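Local atomic coordinates of beta-ketoacyl-[acyl-carrier-protein] synthase III (Pseudomonas aeruginosa, PDB entry 2X3E), a protein that probably catalyses the first condensation of fatty acid synthesis, joining acetyl-CoA and malonyl-ACP to form 3-oxobutanoyl-ACP. Residues 230-233 against 234-238. The protein carries 1 engineered substitution. Sequence-based numbering, arbitrary orientation. Where two conformers were deposited one is given.
Sequences VRRV and LDRVG
Arg231 and Asp235, one helical turn apart, are joined through a water molecule rather than directly: it accepts from Arg231 NH1 at 2.9 Å and donates to Asp235 OD1 at 2.7 Å. The water lies at the edge of the guanidinium, in its plane, while NH1 and OD1 themselves stay 4.7 Å apart, so the opposite charges probably attract without forming a salt bridge. Bends at chi2 and chi3 (59° and 70°) turn the arginine toward the C-terminal end of the helix, carrying its CG and CD past the carboxylate and setting one face of its guanidinium over CD1 of Leu234. That methyl also meets CG1 of Val230, at 3.9 Å, the two apolar side chains running side by side.

On another flank, Arg236, extended from CG to NE, reaches back alongside the preceding turn, and CB of Arg232 sits over the centre of its guanidinium face, 4.0 Å above the plane. The two guanidinium planes are turned 58° from each other, with Arg232 NE and Arg236 NH2 4.5 Å apart. Their like charges are probably offset by Asp181, whose carboxylate forms salt bridges with both arginines; Arg236 NH1 also donates a hydrogen bond to the backbone carbonyl of Phe180.

Four successive i to i+4 backbone bonds hold these side chains in step, from Leu234 N to Val230 O (2.8 Å) through to Val237 N to Val233 O. Val230 and Val233 pack on strands 304-311 and 315-322, and Leu234 rests on Trp239 and Leu244. Gly238 then leaves the helix with positive phi, its N making a weak bond to Leu234 O. This is the amphipathic C-terminal end of helix 215-237, its valines against the sheet formed by strands 177-184, 315-322, 304-311 and 246-249 of the thiolase-like fold.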
ATOM      1  N   VAL A 230      21.602  -8.009  -0.915  1.00 15.02           N
ATOM      2  CA  VAL A 230      22.111  -8.722   0.256  1.00 14.88           C
ATOM      3  C   VAL A 230      23.477  -8.156   0.638  1.00 15.41           C
ATOM      4  O   VAL A 230      23.707  -7.822   1.795  1.00 15.27           O
ATOM      5  CB  VAL A 230      22.215 -10.251   0.018  1.00 14.79           C
ATOM      6  CG1 VAL A 230      22.887 -10.938   1.212  1.00 14.93           C
ATOM      7  CG2 VAL A 230      20.836 -10.849  -0.229  1.00 14.85           C
ATOM      8  N   ARG A 231      24.374  -8.027  -0.340  1.00 16.46           N
ATOM      9  CA  ARG A 231      25.717  -7.512  -0.055  1.00 17.13           C
ATOM     10  C   ARG A 231      25.678  -6.143   0.615  1.00 17.19           C
ATOM     11  O   ARG A 231      26.435  -5.891   1.546  1.00 17.14           O
ATOM     12  CB  ARG A 231      26.581  -7.422  -1.317  1.00 18.26           C
ATOM     13  CG  ARG A 231      27.967  -6.809  -1.068  1.00 19.44           C
ATOM     14  CD  ARG A 231      28.769  -7.610  -0.040  1.00 20.31           C
ATOM     15  NE  ARG A 231      29.180  -8.898  -0.592  1.00 21.87           N
ATOM     16  CZ  ARG A 231      29.753  -9.887   0.092  1.00 22.57           C
ATOM     17  NH1 ARG A 231      29.979  -9.778   1.394  1.00 23.95           N
ATOM     18  NH2 ARG A 231      30.093 -11.004  -0.542  1.00 22.81           N
ATOM     19  N   ARG A 232      24.804  -5.262   0.141  1.00 17.06           N
ATOM     20  CA  ARG A 232      24.677  -3.929   0.736  1.00 17.64           C
ATOM     21  C   ARG A 232      24.256  -3.979   2.202  1.00 17.50           C
ATOM     22  O   ARG A 232      24.808  -3.260   3.042  1.00 17.59           O
ATOM     23  CB  ARG A 232      23.712  -3.069  -0.081  1.00 17.79           C
ATOM     24  CG  ARG A 232      24.282  -2.729  -1.449  1.00 18.74           C
ATOM     25  CD  ARG A 232      23.539  -1.621  -2.123  1.00 19.83           C
ATOM     26  NE  ARG A 232      22.180  -1.992  -2.515  1.00 19.63           N
ATOM     27  CZ  ARG A 232      21.853  -2.677  -3.614  1.00 19.99           C
ATOM     28  NH1 ARG A 232      22.783  -3.115  -4.463  1.00 20.03           N
ATOM     29  NH2 ARG A 232      20.575  -2.933  -3.863  1.00 19.30           N
ATOM     30  N   VAL A 233      23.295  -4.837   2.518  1.00 17.28           N
ATOM     31  CA  VAL A 233      22.830  -4.954   3.899  1.00 17.80           C
ATOM     32  C   VAL A 233      23.885  -5.673   4.785  1.00 17.59           C
ATOM     33  O   VAL A 233      24.050  -5.331   5.959  1.00 17.89           O
ATOM     34  CB  VAL A 233      21.407  -5.580   3.953  1.00 17.57           C
ATOM     35  CG1 VAL A 233      21.460  -7.099   3.892  1.00 17.95           C
ATOM     36  CG2 VAL A 233      20.649  -5.101   5.182  1.00 19.99           C
ATOM     37  N   LEU A 234      24.625  -6.629   4.212  1.00 17.24           N
ATOM     38  CA  LEU A 234      25.748  -7.273   4.925  1.00 17.19           C
ATOM     39  C   LEU A 234      26.797  -6.235   5.326  1.00 18.29           C
ATOM     40  O   LEU A 234      27.225  -6.175   6.490  1.00 18.66           O
ATOM     41  CB  LEU A 234      26.400  -8.369   4.068  1.00 17.19           C
ATOM     42  CG  LEU A 234      25.594  -9.648   3.805  1.00 15.82           C
ATOM     43  CD1 LEU A 234      26.394 -10.599   2.919  1.00 16.03           C
ATOM     44  CD2 LEU A 234      25.219 -10.314   5.109  1.00 15.97           C
ATOM     45  N   ASP A 235      27.186  -5.408   4.356  1.00 18.62           N
ATOM     46  CA  ASP A 235      28.122  -4.310   4.583  1.00 19.84           C
ATOM     47  C   ASP A 235      27.603  -3.327   5.632  1.00 20.27           C
ATOM     48  O   ASP A 235      28.372  -2.830   6.449  1.00 20.71           O
ATOM     49  CB  ASP A 235      28.419  -3.566   3.269  1.00 20.47           C
ATOM     50  CG  ASP A 235      29.323  -4.355   2.325  1.00 21.29           C
ATOM     51  OD1 ASP A 235      30.005  -5.308   2.777  1.00 20.58           O
ATOM     52  OD2 ASP A 235      29.361  -4.012   1.117  1.00 21.59           O
ATOM     53  N   ARG A 236      26.297  -3.066   5.614  1.00 20.21           N
ATOM     54  CA  ARG A 236      25.686  -2.149   6.578  1.00 21.26           C
ATOM     55  C   ARG A 236      25.703  -2.675   8.022  1.00 21.25           C
ATOM     56  O   ARG A 236      25.958  -1.909   8.953  1.00 22.59           O
ATOM     57  CB  ARG A 236      24.266  -1.771   6.136  1.00 20.95           C
ATOM     58  CG  ARG A 236      24.271  -0.724   5.026  1.00 23.66           C
ATOM     59  CD  ARG A 236      22.972  -0.633   4.218  1.00 25.63           C
ATOM     60  NE  ARG A 236      23.229   0.105   2.974  1.00 28.60           N
ATOM     61  CZ  ARG A 236      22.418   0.173   1.916  1.00 29.02           C
ATOM     62  NH1 ARG A 236      21.241  -0.435   1.907  1.00 28.84           N
ATOM     63  NH2 ARG A 236      22.796   0.882   0.856  1.00 31.18           N
ATOM     64  N   VAL A 237      25.469  -3.973   8.194  1.00 20.61           N
ATOM     65  CA  VAL A 237      25.391  -4.558   9.531  0.50 20.79           C
ATOM     66  C   VAL A 237      26.748  -5.119   9.982  1.00 21.54           C
ATOM     67  O   VAL A 237      26.916  -5.508  11.141  1.00 22.03           O
ATOM     68  CB  VAL A 237      24.282  -5.629   9.592  0.50 19.98           C
ATOM     69  CG1 VAL A 237      24.764  -6.947   8.996  0.50 18.61           C
ATOM     70  CG2 VAL A 237      23.785  -5.805  11.025  0.50 20.66           C
ATOM     71  N   GLY A 238      27.719  -5.136   9.069  1.00 21.58           N
ATOM     72  CA  GLY A 238      29.075  -5.573   9.387  1.00 22.71           C
ATOM     73  C   GLY A 238      29.236  -7.080   9.437  1.00 22.44           C
ATOM     74  O   GLY A 238      30.004  -7.597  10.247  1.00 23.37           O
TER
HETATM   75  O   HOH W   1      29.900  -7.847   3.538  1.00 16.73           O